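Local coordinates for calcium homeostasis modulator protein 5 (Homo sapiens, PDB 7D60) that assembles into undecameric, cone-shaped large-pore channels whose gating and ion conductance are probably regulated by membrane lipids, at residues A[63-77]-A[96-108]. Sequence-based numbering, arbitrary orientation.
With PA8 (1,2-dioctanoyl-sn-glycero-3-phosphate), chain M; PA8 (1,2-dioctanoyl-sn-glycero-3-phosphate), chain N.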
loop_
_atom_site.group_PDB
_atom_site.type_symbol
_atom_site.label_atom_id
_atom_site.label_comp_id
_atom_site.label_asym_id
_atom_site.label_seq_id
_atom_site.Cartn_x
_atom_site.Cartn_y
_atom_site.Cartn_z
ATOM N N LEU A 63 1.155 17.852 44.532
ATOM C CA LEU A 63 1.230 19.201 45.074
ATOM C C LEU A 63 2.666 19.709 45.089
ATOM O O LEU A 63 2.920 20.883 44.804
ATOM C CB LEU A 63 0.629 19.225 46.477
ATOM C CG LEU A 63 0.917 20.418 47.378
ATOM C CD1 LEU A 63 0.101 21.608 46.942
ATOM C CD2 LEU A 63 0.618 20.074 48.811
ATOM N N ILE A 64 3.617 18.832 45.407
ATOM C CA ILE A 64 5.024 19.212 45.448
ATOM C C ILE A 64 5.559 19.423 44.038
ATOM O O ILE A 64 6.347 20.341 43.787
ATOM C CB ILE A 64 5.807 18.145 46.236
ATOM C CG1 ILE A 64 5.655 18.402 47.729
ATOM C CG2 ILE A 64 7.277 18.092 45.864
ATOM C CD1 ILE A 64 6.156 17.291 48.569
ATOM N N LEU A 65 5.081 18.627 43.084
ATOM C CA LEU A 65 5.431 18.804 41.680
ATOM C C LEU A 65 4.898 20.109 41.100
ATOM O O LEU A 65 5.425 20.584 40.092
ATOM C CB LEU A 65 4.904 17.619 40.875
ATOM C CG LEU A 65 5.459 17.363 39.479
ATOM C CD1 LEU A 65 6.903 16.931 39.561
ATOM C CD2 LEU A 65 4.624 16.320 38.769
ATOM N N GLY A 66 3.876 20.705 41.711
ATOM C CA GLY A 66 3.405 21.997 41.253
ATOM C C GLY A 66 4.267 23.147 41.723
ATOM O O GLY A 66 4.249 24.221 41.122
ATOM N N PHE A 67 5.022 22.948 42.804
ATOM C CA PHE A 67 5.960 23.968 43.256
ATOM C C PHE A 67 7.246 23.968 42.443
ATOM O O PHE A 67 7.892 25.011 42.325
ATOM C CB PHE A 67 6.296 23.769 44.729
ATOM C CG PHE A 67 5.159 24.049 45.655
ATOM C CD1 PHE A 67 4.508 25.263 45.623
ATOM C CD2 PHE A 67 4.752 23.102 46.573
ATOM C CE1 PHE A 67 3.461 25.524 46.483
ATOM C CE2 PHE A 67 3.709 23.360 47.434
ATOM C CZ PHE A 67 3.064 24.571 47.387
ATOM N N PHE A 68 7.644 22.819 41.894
ATOM C CA PHE A 68 8.851 22.765 41.079
ATOM C C PHE A 68 8.648 23.441 39.732
ATOM O O PHE A 68 9.537 24.145 39.247
ATOM C CB PHE A 68 9.289 21.319 40.858
ATOM C CG PHE A 68 10.182 20.776 41.928
ATOM C CD1 PHE A 68 11.478 21.240 42.063
ATOM C CD2 PHE A 68 9.750 19.762 42.762
ATOM C CE1 PHE A 68 12.312 20.731 43.036
ATOM C CE2 PHE A 68 10.581 19.244 43.734
ATOM C CZ PHE A 68 11.864 19.730 43.870
ATOM N N LEU A 69 7.496 23.234 39.108
ATOM C CA LEU A 69 7.251 23.712 37.758
ATOM C C LEU A 69 6.666 25.114 37.720
ATOM O O LEU A 69 6.329 25.599 36.640
ATOM C CB LEU A 69 6.326 22.746 37.020
ATOM C CG LEU A 69 6.733 21.275 37.029
ATOM C CD1 LEU A 69 5.742 20.440 36.255
ATOM C CD2 LEU A 69 8.114 21.112 36.454
ATOM N N ASN A 70 6.537 25.772 38.863
ATOM C CA ASN A 70 6.021 27.131 38.922
ATOM C C ASN A 70 7.195 28.089 38.810
ATOM O O ASN A 70 8.028 28.166 39.717
ATOM C CB ASN A 70 5.246 27.359 40.213
ATOM C CG ASN A 70 4.114 28.334 40.041
ATOM O OD1 ASN A 70 3.958 28.933 38.987
ATOM N ND2 ASN A 70 3.308 28.489 41.075
ATOM N N ASN A 71 7.258 28.823 37.697
ATOM C CA ASN A 71 8.399 29.695 37.443
ATOM C C ASN A 71 8.406 30.909 38.357
ATOM O O ASN A 71 9.476 31.442 38.659
ATOM C CB ASN A 71 8.402 30.150 35.988
ATOM C CG ASN A 71 8.834 29.059 35.042
ATOM O OD1 ASN A 71 9.801 28.345 35.298
ATOM N ND2 ASN A 71 8.120 28.923 33.934
ATOM N N ARG A 72 7.243 31.360 38.809
ATOM C CA ARG A 72 7.204 32.548 39.644
ATOM C C ARG A 72 7.439 32.253 41.116
ATOM O O ARG A 72 7.494 33.191 41.916
ATOM C CB ARG A 72 5.878 33.279 39.459
ATOM C CG ARG A 72 4.732 32.708 40.231
ATOM C CD ARG A 72 3.748 33.799 40.574
ATOM N NE ARG A 72 2.876 34.103 39.449
ATOM C CZ ARG A 72 2.000 35.099 39.434
ATOM N NH1 ARG A 72 1.878 35.893 40.488
ATOM N NH2 ARG A 72 1.244 35.298 38.366
ATOM N N SER A 73 7.591 30.987 41.495
ATOM C CA SER A 73 8.040 30.675 42.843
ATOM C C SER A 73 9.549 30.771 42.976
ATOM O O SER A 73 10.045 31.014 44.078
ATOM C CB SER A 73 7.583 29.277 43.250
ATOM O OG SER A 73 8.130 28.296 42.393
ATOM N N TRP A 74 10.286 30.589 41.884
ATOM C CA TRP A 74 11.732 30.746 41.905
ATOM C C TRP A 74 12.166 32.185 41.708
ATOM O O TRP A 74 13.228 32.569 42.199
ATOM C CB TRP A 74 12.376 29.863 40.839
ATOM C CG TRP A 74 12.095 28.412 41.017
ATOM C CD1 TRP A 74 11.425 27.604 40.155
ATOM C CD2 TRP A 74 12.474 27.586 42.126
ATOM N NE1 TRP A 74 11.360 26.331 40.651
ATOM C CE2 TRP A 74 11.997 26.294 41.861
ATOM C CE3 TRP A 74 13.172 27.814 43.314
ATOM C CZ2 TRP A 74 12.191 25.235 42.738
ATOM C CZ3 TRP A 74 13.361 26.767 44.180
ATOM C CH2 TRP A 74 12.874 25.492 43.889
ATOM N N ARG A 75 11.371 32.991 41.002
ATOM C CA ARG A 75 11.646 34.418 40.916
ATOM C C ARG A 75 11.467 35.119 42.248
ATOM O O ARG A 75 12.132 36.125 42.496
ATOM C CB ARG A 75 10.745 35.081 39.883
ATOM C CG ARG A 75 11.021 34.645 38.482
ATOM C CD ARG A 75 10.215 35.426 37.483
ATOM N NE ARG A 75 8.807 35.063 37.488
ATOM C CZ ARG A 75 7.870 35.739 36.835
ATOM N NH1 ARG A 75 8.203 36.818 36.145
ATOM N NH2 ARG A 75 6.606 35.348 36.876
ATOM N N LEU A 76 10.595 34.614 43.105
ATOM C CA LEU A 76 10.332 35.239 44.389
ATOM C C LEU A 76 11.401 34.937 45.425
ATOM O O LEU A 76 11.730 35.813 46.231
ATOM C CB LEU A 76 8.969 34.785 44.911
ATOM C CG LEU A 76 8.420 35.443 46.173
ATOM C CD1 LEU A 76 8.046 36.875 45.892
ATOM C CD2 LEU A 76 7.229 34.674 46.680
ATOM N N PHE A 77 11.974 33.734 45.413
ATOM C CA PHE A 77 12.794 33.279 46.523
ATOM C C PHE A 77 14.292 33.257 46.256
ATOM O O PHE A 77 15.057 33.150 47.214
ATOM C CB PHE A 77 12.360 31.874 46.958
ATOM C CG PHE A 77 11.113 31.859 47.784
ATOM C CD1 PHE A 77 11.049 32.562 48.974
ATOM C CD2 PHE A 77 9.999 31.152 47.367
ATOM C CE1 PHE A 77 9.899 32.555 49.734
ATOM C CE2 PHE A 77 8.849 31.143 48.123
ATOM C CZ PHE A 77 8.800 31.844 49.307
ATOM N N PHE A 96 3.576 40.205 49.654
ATOM C CA PHE A 96 4.262 38.917 49.704
ATOM C C PHE A 96 3.294 37.768 49.957
ATOM O O PHE A 96 3.464 36.681 49.396
ATOM C CB PHE A 96 5.338 38.941 50.786
ATOM C CG PHE A 96 5.926 37.595 51.081
ATOM C CD1 PHE A 96 6.743 36.971 50.159
ATOM C CD2 PHE A 96 5.649 36.946 52.273
ATOM C CE1 PHE A 96 7.287 35.733 50.423
ATOM C CE2 PHE A 96 6.187 35.706 52.541
ATOM C CZ PHE A 96 7.007 35.099 51.614
ATOM N N PHE A 97 2.260 37.997 50.764
ATOM C CA PHE A 97 1.260 36.965 50.993
ATOM C C PHE A 97 0.285 36.848 49.834
ATOM O O PHE A 97 -0.307 35.783 49.639
ATOM C CB PHE A 97 0.508 37.243 52.289
ATOM C CG PHE A 97 1.374 37.179 53.504
ATOM C CD1 PHE A 97 1.755 35.959 54.032
ATOM C CD2 PHE A 97 1.818 38.340 54.113
ATOM C CE1 PHE A 97 2.560 35.895 55.150
ATOM C CE2 PHE A 97 2.624 38.283 55.233
ATOM C CZ PHE A 97 2.993 37.058 55.750
ATOM N N TYR A 98 0.099 37.915 49.061
ATOM C CA TYR A 98 -0.773 37.821 47.897
ATOM C C TYR A 98 -0.115 37.019 46.784
ATOM O O TYR A 98 -0.795 36.283 46.060
ATOM C CB TYR A 98 -1.153 39.215 47.402
ATOM C CG TYR A 98 -2.019 39.203 46.162
ATOM C CD1 TYR A 98 -3.381 38.960 46.249
ATOM C CD2 TYR A 98 -1.475 39.439 44.905
ATOM C CE1 TYR A 98 -4.175 38.944 45.121
ATOM C CE2 TYR A 98 -2.258 39.421 43.775
ATOM C CZ TYR A 98 -3.606 39.176 43.888
ATOM O OH TYR A 98 -4.381 39.165 42.753
ATOM N N VAL A 99 1.199 37.163 46.616
ATOM C CA VAL A 99 1.897 36.381 45.602
ATOM C C VAL A 99 2.004 34.929 46.042
ATOM O O VAL A 99 1.747 34.014 45.255
ATOM C CB VAL A 99 3.276 36.993 45.299
ATOM C CG1 VAL A 99 3.977 36.204 44.219
ATOM C CG2 VAL A 99 3.123 38.425 44.859
ATOM N N LEU A 100 2.340 34.697 47.315
ATOM C CA LEU A 100 2.436 33.348 47.859
ATOM C C LEU A 100 1.096 32.622 47.876
ATOM O O LEU A 100 1.074 31.388 47.823
ATOM C CB LEU A 100 3.010 33.400 49.273
ATOM C CG LEU A 100 3.580 32.122 49.883
ATOM C CD1 LEU A 100 4.416 31.364 48.872
ATOM C CD2 LEU A 100 4.395 32.458 51.110
ATOM N N GLY A 101 -0.015 33.356 47.939
ATOM C CA GLY A 101 -1.314 32.736 47.772
ATOM C C GLY A 101 -1.589 32.294 46.351
ATOM O O GLY A 101 -2.383 31.381 46.129
ATOM N N GLN A 102 -0.937 32.919 45.372
ATOM C CA GLN A 102 -1.158 32.545 43.981
ATOM C C GLN A 102 -0.402 31.281 43.598
ATOM O O GLN A 102 -0.884 30.504 42.769
ATOM C CB GLN A 102 -0.753 33.684 43.054
ATOM C CG GLN A 102 -1.668 34.872 43.087
ATOM C CD GLN A 102 -1.333 35.871 42.009
ATOM O OE1 GLN A 102 -0.797 36.942 42.285
ATOM N NE2 GLN A 102 -1.638 35.523 40.766
ATOM N N ILE A 103 0.796 31.074 44.153
ATOM C CA ILE A 103 1.517 29.826 43.916
ATOM C C ILE A 103 0.783 28.659 44.568
ATOM O O ILE A 103 0.646 27.582 43.975
ATOM C CB ILE A 103 2.980 29.938 44.405
ATOM C CG1 ILE A 103 3.822 30.813 43.476
ATOM C CG2 ILE A 103 3.651 28.593 44.517
ATOM C CD1 ILE A 103 4.051 32.195 43.943
ATOM N N THR A 104 0.254 28.876 45.775
ATOM C CA THR A 104 -0.417 27.812 46.511
ATOM C C THR A 104 -1.734 27.411 45.858
ATOM O O THR A 104 -2.052 26.221 45.780
ATOM C CB THR A 104 -0.651 28.250 47.952
ATOM O OG1 THR A 104 0.521 28.900 48.446
ATOM C CG2 THR A 104 -0.951 27.057 48.822
ATOM N N LEU A 105 -2.503 28.381 45.369
ATOM C CA LEU A 105 -3.790 28.060 44.767
ATOM C C LEU A 105 -3.645 27.474 43.372
ATOM O O LEU A 105 -4.498 26.693 42.947
ATOM C CB LEU A 105 -4.678 29.301 44.721
ATOM C CG LEU A 105 -5.291 29.739 46.050
ATOM C CD1 LEU A 105 -6.234 30.900 45.838
ATOM C CD2 LEU A 105 -6.002 28.594 46.730
ATOM N N SER A 106 -2.587 27.826 42.649
ATOM C CA SER A 106 -2.409 27.280 41.311
ATOM C C SER A 106 -1.901 25.848 41.338
ATOM O O SER A 106 -2.178 25.079 40.412
ATOM C CB SER A 106 -1.448 28.149 40.507
ATOM O OG SER A 106 -0.922 27.424 39.414
ATOM N N SER A 107 -1.158 25.472 42.371
ATOM C CA SER A 107 -0.641 24.119 42.496
ATOM C C SER A 107 -1.599 23.189 43.223
ATOM O O SER A 107 -1.275 22.015 43.409
ATOM C CB SER A 107 0.710 24.136 43.213
ATOM O OG SER A 107 0.558 24.529 44.561
ATOM N N LEU A 108 -2.765 23.686 43.631
ATOM C CA LEU A 108 -3.798 22.884 44.272
ATOM C C LEU A 108 -4.866 22.426 43.292
ATOM O O LEU A 108 -5.971 22.082 43.707
ATOM C CB LEU A 108 -4.451 23.668 45.407
ATOM C CG LEU A 108 -3.916 23.473 46.817
ATOM C CD1 LEU A 108 -4.754 24.263 47.789
ATOM C CD2 LEU A 108 -3.919 22.012 47.182
HETATM O O1 PA8 M . 4.403 28.689 35.259
HETATM O O2 PA8 M . 3.445 30.525 36.582
HETATM P P1 PA8 M . 3.117 29.308 35.755
HETATM O O3 PA8 M . 2.263 29.725 34.583
HETATM O O4 PA8 M . 2.282 28.220 36.669
HETATM C C1 PA8 M . 1.547 27.213 36.036
HETATM C C2 PA8 M . 2.360 25.920 36.056
HETATM C C3 PA8 M . 1.855 25.000 37.166
HETATM O O5 PA8 M . 1.292 23.862 36.574
HETATM C C4 PA8 M . 1.662 22.641 37.153
HETATM O O6 PA8 M . 2.422 22.618 38.058
HETATM C C5 PA8 M . 1.090 21.331 36.618
HETATM C C6 PA8 M . 1.674 20.104 37.316
HETATM C C7 PA8 M . 1.074 18.799 36.798
HETATM O O7 PA8 M . 2.212 25.272 34.825
HETATM C C12 PA8 M . 3.384 25.201 34.067
HETATM O O8 PA8 M . 3.940 26.194 33.744
HETATM C C13 PA8 M . 3.940 23.843 33.650
HETATM C C14 PA8 M . 4.573 23.881 32.263
HETATM C C15 PA8 M . 5.454 22.663 31.997
HETATM C C16 PA8 M . 4.676 21.356 32.087
HETATM C C17 PA8 M . 5.497 20.160 31.619
HETATM C C18 PA8 M . 5.419 19.950 30.110
HETATM C C19 PA8 M . 6.054 18.628 29.682
HETATM O O1 PA8 N . -2.614 35.983 36.488
HETATM O O2 PA8 N . -3.430 36.894 38.621
HETATM P P1 PA8 N . -3.837 36.194 37.348
HETATM O O3 PA8 N . -4.833 37.051 36.604
HETATM O O4 PA8 N . -4.522 34.734 37.697
HETATM C C1 PA8 N . -5.737 34.697 38.389
HETATM C C2 PA8 N . -5.464 34.195 39.805
HETATM C C3 PA8 N . -5.508 35.374 40.776
HETATM O O5 PA8 N . -6.359 35.078 41.844
HETATM C C4 PA8 N . -5.691 34.770 43.032
HETATM O O6 PA8 N . -4.880 33.916 43.044
HETATM C C5 PA8 N . -5.999 35.510 44.326
HETATM C C6 PA8 N . -5.443 34.760 45.534
HETATM C C7 PA8 N . -5.104 35.683 46.701
HETATM O O7 PA8 N . -6.423 33.244 40.176
HETATM C C12 PA8 N . -5.930 31.975 40.517
HETATM O O8 PA8 N . -4.787 31.700 40.344
HETATM C C13 PA8 N . -6.879 30.934 41.113
HETATM C C14 PA8 N . -6.534 29.505 40.699
HETATM C C15 PA8 N . -7.694 28.535 40.905
HETATM C C16 PA8 N . -7.813 28.030 42.341
HETATM C C17 PA8 N . -8.155 26.541 42.396
HETATM C C18 PA8 N . -8.391 26.040 43.818
HETATM C C19 PA8 N . -9.101 24.690 43.855
#
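The carbonyl oxygen of I103 is gripped twice by S107, whose backbone N and OG (3.1 Å from I103 O) come to it from the two sides of the carbonyl plane. Both residues belong to the start of S3, which packs here against the cytoplasmic end of S2 in the CALHM transmembrane helix bundle; the weakly bonded helix 71-77 runs roughly antiparallel to 96-106, at 150°. Apolar side chains join the two, while Q102 turns to a lipid phosphate. With no side chain on G66, its CA comes to 4.7 Å from S107 CA. The F67 ring turns its edge to I103, F67 CD1 meeting I103 CG2 at 3.6 Å.

I103 also bears the aliphatic part of R72: a chi1 of 81° swings R72 CG back over its own backbone, and R72 CD rests 3.7 Å from I103 CD1. The bent chain brings R72 NH1 3.4 Å from Q102 OE1, guanidinium and amide planes turned 66° apart. Q102, an established phosphatidic-acid-binding residue, places NE2 3.1 Å from phosphate oxygen O2 of the chain N lipid, and R72 stands behind it. With an alanine at R72, I103 CD1 would probably lose this aliphatic cover and the lipid phosphate a nearby positive charge.

Deeper in the cytoplasmic part, L76 and F77 converge on F96, a ring that also meets F88. L76 CD2 crosses to F96 CE1 at 3.9 Å, while F77 CE1 sits at the edge of the F96 ring, 4.2 Å from F96 CE1.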